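Local coordinates for vacuolar protein sorting-associated protein 54 (Mus musculus, PDB 3N1E) that serves as a subunit of the GARP tethering complex, which probably acts in retrograde transport from endosomes to the trans-Golgi network, and is represented by its C-terminal domain, at residues I31-F36 against N85-L90; A117-N122 against L134-I139. All coordinates share one frame; numbering follows the deposited sequence.

From the N terminus, the chain runs through helix 3-14 into helix 17-40, which carries the first half of interaction 1. Helix 52-68 follows, and the contact closes when helix 74-98 returns beside helix 17-40, spanning 48 intervening residues. Interaction 2 opens only afterwards, on helix 107-124, and closes a short excursion of 11 residues when the C-terminal segment 134-139 folds back on that helix. The two are therefore in series, neither nested nor crossed, with centres about 13 Å apart. Helix 74-98 bridges them: Lys89 NZ forms a salt bridge with Glu138 OE1 (2.7 Å), and Tyr88 stacks with Tyr119.

Interaction 1 (I31-F36 against N85-L90); sequences IMDSLF and NASYKL
Phe36 and Tyr88 meet as a T-shaped aromatic pair where two helices of the all-helical bundle, 17-40 and 74-98, run side by side in nearly the same direction. The short segments lie 9.2 Å apart at closest approach and are inclined by 21°. Four residues carry the contact, which buries 209 Å². Tyr88 turns the edge of its ring to the face of Phe36; the ring planes stand at 81° and the centroids are 5.9 Å apart. The closest side-chain carbons belong to the base of the tyrosine, with Phe36 CE2 3.7 Å from Tyr88 CB, while the phenol ring continues past Phe36 to stack with Tyr119. Phe36 reaches across because its CG is anti to the carbonyl carbon (chi1 -59°), and its ring is also packed by Ile57 and Ile84.

Beside this aromatic pair lies a polar one. Ser87 points at helix 17-40, and its OG sits at the edge of the Phe36 ring, near the ring plane, 3.5 Å from Phe36 CD2. The same hydroxyl donates to Asp33, whose OD1 also bonds to His91 NE2, so two groups of helix 74-98 grip one carboxylate oxygen and probably restrict its rotation. The Ser87 OG to Asp33 OD1 bond measures 2.7 Å and uses the anti lone pair, pointing away from OD2.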
loop_
_atom_site.group_PDB
_atom_site.type_symbol
_atom_site.label_atom_id
_atom_site.label_comp_id
_atom_site.label_asym_id
_atom_site.label_seq_id
_atom_site.Cartn_x
_atom_site.Cartn_y
_atom_site.Cartn_z
ATOM N N ILE A 31 -5.366 3.217 -9.480
ATOM C CA ILE A 31 -6.220 4.119 -8.743
ATOM C C ILE A 31 -5.518 4.636 -7.497
ATOM O O ILE A 31 -5.540 5.839 -7.217
ATOM C CB ILE A 31 -7.564 3.421 -8.411
ATOM C CG1 ILE A 31 -8.381 3.251 -9.705
ATOM C CG2 ILE A 31 -8.326 4.168 -7.340
ATOM C CD1 ILE A 31 -9.498 2.195 -9.647
ATOM N N MET A 32 -4.887 3.738 -6.740
ATOM C CA MET A 32 -4.242 4.205 -5.519
ATOM C C MET A 32 -3.007 5.053 -5.821
ATOM O O MET A 32 -2.736 6.039 -5.132
ATOM C CB MET A 32 -3.885 3.049 -4.582
ATOM C CG MET A 32 -5.068 2.215 -4.135
ATOM S SD MET A 32 -6.298 3.147 -3.201
ATOM C CE MET A 32 -5.411 3.498 -1.706
ATOM N N ASP A 33 -2.256 4.669 -6.853
ATOM C CA ASP A 33 -1.093 5.456 -7.282
ATOM C C ASP A 33 -1.470 6.915 -7.590
ATOM O O ASP A 33 -0.760 7.843 -7.186
ATOM C CB ASP A 33 -0.409 4.792 -8.478
ATOM C CG ASP A 33 0.755 5.595 -8.987
ATOM O OD1 ASP A 33 1.802 5.570 -8.301
ATOM O OD2 ASP A 33 0.599 6.262 -10.043
ATOM N N SER A 34 -2.609 7.121 -8.275
ATOM C CA SER A 34 -3.057 8.469 -8.586
ATOM C C SER A 34 -3.462 9.252 -7.333
ATOM O O SER A 34 -3.140 10.438 -7.202
ATOM C CB SER A 34 -4.170 8.430 -9.640
ATOM O OG SER A 34 -3.680 7.866 -10.840
ATOM N N LEU A 35 -4.121 8.585 -6.382
ATOM C CA LEU A 35 -4.427 9.188 -5.078
ATOM C C LEU A 35 -3.170 9.621 -4.328
ATOM O O LEU A 35 -3.099 10.757 -3.815
ATOM C CB LEU A 35 -5.237 8.193 -4.221
ATOM C CG LEU A 35 -5.568 8.725 -2.819
ATOM C CD1 LEU A 35 -6.654 9.832 -2.864
ATOM C CD2 LEU A 35 -5.961 7.558 -1.915
ATOM N N PHE A 36 -2.186 8.728 -4.258
ATOM C CA PHE A 36 -0.915 9.044 -3.594
ATOM C C PHE A 36 -0.200 10.214 -4.256
ATOM O O PHE A 36 0.355 11.055 -3.564
ATOM C CB PHE A 36 0.010 7.830 -3.529
ATOM C CG PHE A 36 -0.575 6.645 -2.796
ATOM C CD1 PHE A 36 -1.589 6.804 -1.852
ATOM C CD2 PHE A 36 -0.066 5.365 -3.035
ATOM C CE1 PHE A 36 -2.139 5.673 -1.146
ATOM C CE2 PHE A 36 -0.572 4.244 -2.346
ATOM C CZ PHE A 36 -1.601 4.400 -1.391
ATOM N N ASN A 85 1.986 -0.339 -1.351
ATOM C CA ASN A 85 3.083 0.215 -0.542
ATOM C C ASN A 85 4.245 0.738 -1.387
ATOM O O ASN A 85 4.835 1.760 -1.073
ATOM C CB ASN A 85 3.583 -0.828 0.478
ATOM C CG ASN A 85 4.650 -0.300 1.396
ATOM O OD1 ASN A 85 5.806 -0.774 1.395
ATOM N ND2 ASN A 85 4.303 0.672 2.161
ATOM N N ALA A 86 4.577 0.027 -2.455
ATOM C CA ALA A 86 5.672 0.457 -3.318
ATOM C C ALA A 86 5.336 1.803 -3.964
ATOM O O ALA A 86 6.192 2.663 -4.064
ATOM C CB ALA A 86 5.937 -0.591 -4.387
ATOM N N SER A 87 4.085 1.965 -4.405
ATOM C CA SER A 87 3.629 3.231 -4.961
ATOM C C SER A 87 3.667 4.361 -3.929
ATOM O O SER A 87 4.131 5.453 -4.224
ATOM C CB SER A 87 2.196 3.082 -5.509
ATOM O OG SER A 87 1.672 4.354 -5.877
ATOM N N TYR A 88 3.155 4.092 -2.728
ATOM C CA TYR A 88 3.207 5.054 -1.655
ATOM C C TYR A 88 4.653 5.542 -1.403
ATOM O O TYR A 88 4.909 6.751 -1.332
ATOM C CB TYR A 88 2.594 4.432 -0.393
ATOM C CG TYR A 88 2.844 5.218 0.863
ATOM C CD1 TYR A 88 3.856 4.842 1.733
ATOM C CD2 TYR A 88 2.079 6.338 1.167
ATOM C CE1 TYR A 88 4.095 5.579 2.910
ATOM C CE2 TYR A 88 2.299 7.061 2.332
ATOM C CZ TYR A 88 3.304 6.680 3.177
ATOM O OH TYR A 88 3.519 7.398 4.338
ATOM N N LYS A 89 5.582 4.608 -1.287
ATOM C CA LYS A 89 6.975 4.935 -1.006
ATOM C C LYS A 89 7.566 5.768 -2.135
ATOM O O LYS A 89 8.316 6.692 -1.868
ATOM C CB LYS A 89 7.827 3.684 -0.796
ATOM C CG LYS A 89 7.502 2.991 0.529
ATOM C CD LYS A 89 8.490 1.863 0.856
ATOM C CE LYS A 89 8.438 0.771 -0.166
ATOM N NZ LYS A 89 9.520 -0.221 0.169
ATOM N N LEU A 90 7.211 5.455 -3.382
ATOM C CA LEU A 90 7.795 6.212 -4.510
ATOM C C LEU A 90 7.354 7.672 -4.430
ATOM O O LEU A 90 8.174 8.596 -4.594
ATOM C CB LEU A 90 7.432 5.543 -5.866
ATOM C CG LEU A 90 7.855 6.246 -7.160
ATOM C CD1 LEU A 90 8.129 5.196 -8.262
ATOM C CD2 LEU A 90 6.781 7.242 -7.595
#

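Interaction 2 (A117-N122 against L134-I139); sequences AFYTGN and LNMAEI
A Met-aromatic contact, Tyr119 with Met136, and a small aliphatic one, Thr120 with Leu134, join helix 107-124 to the C-terminal segment 134-139 that follows it in the chain. The evidence lies in these four side chains, since no hydrogen bond joins the two segments and their backbones stay apart: the nearest CA atoms, those of Thr120 and Leu134, are 8.0 Å from each other.

Met136, at the start of a 3-10 turn, is modelled in two conformers, and the geometry here is that of one. In it the chain bends at chi2 (61°), bringing the thioether to the ring of Tyr119, which it crosses at about a right angle. Met136 SD then lies 5.3 Å from the ring centroid, 67° off the ring normal. The methyl approaches obliquely, but the 3.3 Å between Met136 CE and Tyr119 CE1 is doubtfully short. Tyr119 extends toward the segment with CG anti to its backbone N (chi1 171°), and its OH probably hydrogen-bonds to the Asn85 side chain.

One residue along the helix, Thr120 likewise has two conformers. In the one described, Thr120 CG2 meets Leu134 CD1 at 3.8 Å, the side chains lying alongside and running opposite ways, while Thr120 OG1 turns back to the carbonyl oxygen of Val116 within its own helix.

The contact lies at the junction with helix 74-98, whose Asn85, Tyr88 and Lys89 all touch Met136; Tyr119, on helix 107-124, is packed by Cys58 of helix 52-68 and by Tyr88 of helix 74-98 as well as by the C-terminal segment.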
loop_
_atom_site.group_PDB
_atom_site.type_symbol
_atom_site.label_atom_id
_atom_site.label_comp_id
_atom_site.label_asym_id
_atom_site.label_seq_id
_atom_site.Cartn_x
_atom_site.Cartn_y
_atom_site.Cartn_z
ATOM N N ALA A 117 5.195 6.057 10.989
ATOM C CA ALA A 117 4.766 5.089 12.026
ATOM C C ALA A 117 3.245 4.927 12.086
ATOM O O ALA A 117 2.748 3.823 12.322
ATOM C CB ALA A 117 5.303 5.469 13.387
ATOM N N PHE A 118 2.499 6.020 11.902
ATOM C CA PHE A 118 1.031 5.914 11.794
ATOM C C PHE A 118 0.616 5.045 10.576
ATOM O O PHE A 118 -0.200 4.134 10.688
ATOM C CB PHE A 118 0.398 7.304 11.749
ATOM C CG PHE A 118 -1.088 7.277 11.557
ATOM C CD1 PHE A 118 -1.914 7.003 12.637
ATOM C CD2 PHE A 118 -1.650 7.508 10.306
ATOM C CE1 PHE A 118 -3.315 6.960 12.482
ATOM C CE2 PHE A 118 -3.066 7.488 10.132
ATOM C CZ PHE A 118 -3.880 7.225 11.221
ATOM N N TYR A 119 1.224 5.320 9.426
ATOM C CA TYR A 119 0.977 4.556 8.202
ATOM C C TYR A 119 1.258 3.074 8.383
ATOM O O TYR A 119 0.451 2.232 8.004
ATOM C CB TYR A 119 1.857 5.110 7.064
ATOM C CG TYR A 119 1.858 4.272 5.792
ATOM C CD1 TYR A 119 2.784 3.258 5.618
ATOM C CD2 TYR A 119 0.893 4.482 4.787
ATOM C CE1 TYR A 119 2.782 2.477 4.468
ATOM C CE2 TYR A 119 0.892 3.693 3.633
ATOM C CZ TYR A 119 1.854 2.725 3.487
ATOM O OH TYR A 119 1.906 1.933 2.378
ATOM N N THR A 120 2.421 2.751 8.922
ATOM C CA THR A 120 2.839 1.353 9.097
ATOM C C THR A 120 1.919 0.603 10.070
ATOM O O THR A 120 1.533 -0.560 9.826
ATOM C CB THR A 120 4.296 1.294 9.595
ATOM O OG1 THR A 120 5.163 1.945 8.647
ATOM C CG2 THR A 120 4.738 -0.115 9.761
ATOM N N GLY A 121 1.608 1.269 11.179
ATOM C CA GLY A 121 0.714 0.729 12.203
ATOM C C GLY A 121 -0.653 0.427 11.618
ATOM O O GLY A 121 -1.210 -0.676 11.815
ATOM N N ASN A 122 -1.213 1.408 10.902
ATOM C CA ASN A 122 -2.475 1.218 10.235
ATOM C C ASN A 122 -2.439 0.000 9.299
ATOM O O ASN A 122 -3.379 -0.819 9.314
ATOM C CB ASN A 122 -2.809 2.468 9.404
ATOM C CG ASN A 122 -4.133 2.347 8.721
ATOM O OD1 ASN A 122 -4.220 2.152 7.497
ATOM N ND2 ASN A 122 -5.188 2.403 9.513
ATOM N N LEU A 134 7.643 -4.070 4.706
ATOM C CA LEU A 134 7.365 -2.814 4.012
ATOM C C LEU A 134 8.597 -2.046 3.578
ATOM O O LEU A 134 8.517 -1.172 2.700
ATOM C CB LEU A 134 6.500 -1.923 4.917
ATOM C CG LEU A 134 5.157 -2.541 5.338
ATOM C CD1 LEU A 134 4.459 -1.536 6.282
ATOM C CD2 LEU A 134 4.267 -2.877 4.114
ATOM N N ASN A 135 9.729 -2.347 4.222
ATOM C CA ASN A 135 11.021 -1.688 3.931
ATOM C C ASN A 135 10.871 -0.186 3.829
ATOM O O ASN A 135 11.192 0.410 2.795
ATOM C CB ASN A 135 11.628 -2.248 2.640
ATOM C CG ASN A 135 13.059 -1.736 2.353
ATOM O OD1 ASN A 135 13.538 -1.860 1.224
ATOM N ND2 ASN A 135 13.717 -1.148 3.355
ATOM N N MET A 136 10.347 0.418 4.892
ATOM C CA MET A 136 10.070 1.837 4.838
ATOM C C MET A 136 11.338 2.695 4.793
ATOM O O MET A 136 11.294 3.841 4.329
ATOM C CB MET A 136 9.178 2.237 5.996
ATOM C CG MET A 136 7.904 2.824 5.522
ATOM S SD MET A 136 6.816 1.783 4.485
ATOM C CE MET A 136 5.973 3.185 3.815
ATOM N N ALA A 137 12.459 2.137 5.261
ATOM C CA ALA A 137 13.759 2.850 5.226
ATOM C C ALA A 137 14.171 3.289 3.810
ATOM O O ALA A 137 14.943 4.237 3.657
ATOM C CB ALA A 137 14.857 1.996 5.858
ATOM N N GLU A 138 13.644 2.609 2.791
ATOM C CA GLU A 138 13.830 2.974 1.381
ATOM C C GLU A 138 13.492 4.439 1.054
ATOM O O GLU A 138 14.058 5.022 0.137
ATOM C CB GLU A 138 13.027 2.002 0.497
ATOM C CG GLU A 138 12.865 2.399 -0.963
ATOM C CD GLU A 138 12.375 1.260 -1.840
ATOM O OE1 GLU A 138 11.646 0.373 -1.342
ATOM O OE2 GLU A 138 12.746 1.252 -3.041
ATOM N N ILE A 139 12.564 5.040 1.791
ATOM C CA ILE A 139 12.145 6.423 1.477
ATOM C C ILE A 139 13.244 7.469 1.675
ATOM O O ILE A 139 13.095 8.599 1.200
ATOM C CB ILE A 139 10.901 6.865 2.284
ATOM C CG1 ILE A 139 11.230 7.060 3.778
ATOM C CG2 ILE A 139 9.723 5.886 2.013
ATOM C CD1 ILE A 139 10.005 7.493 4.620
#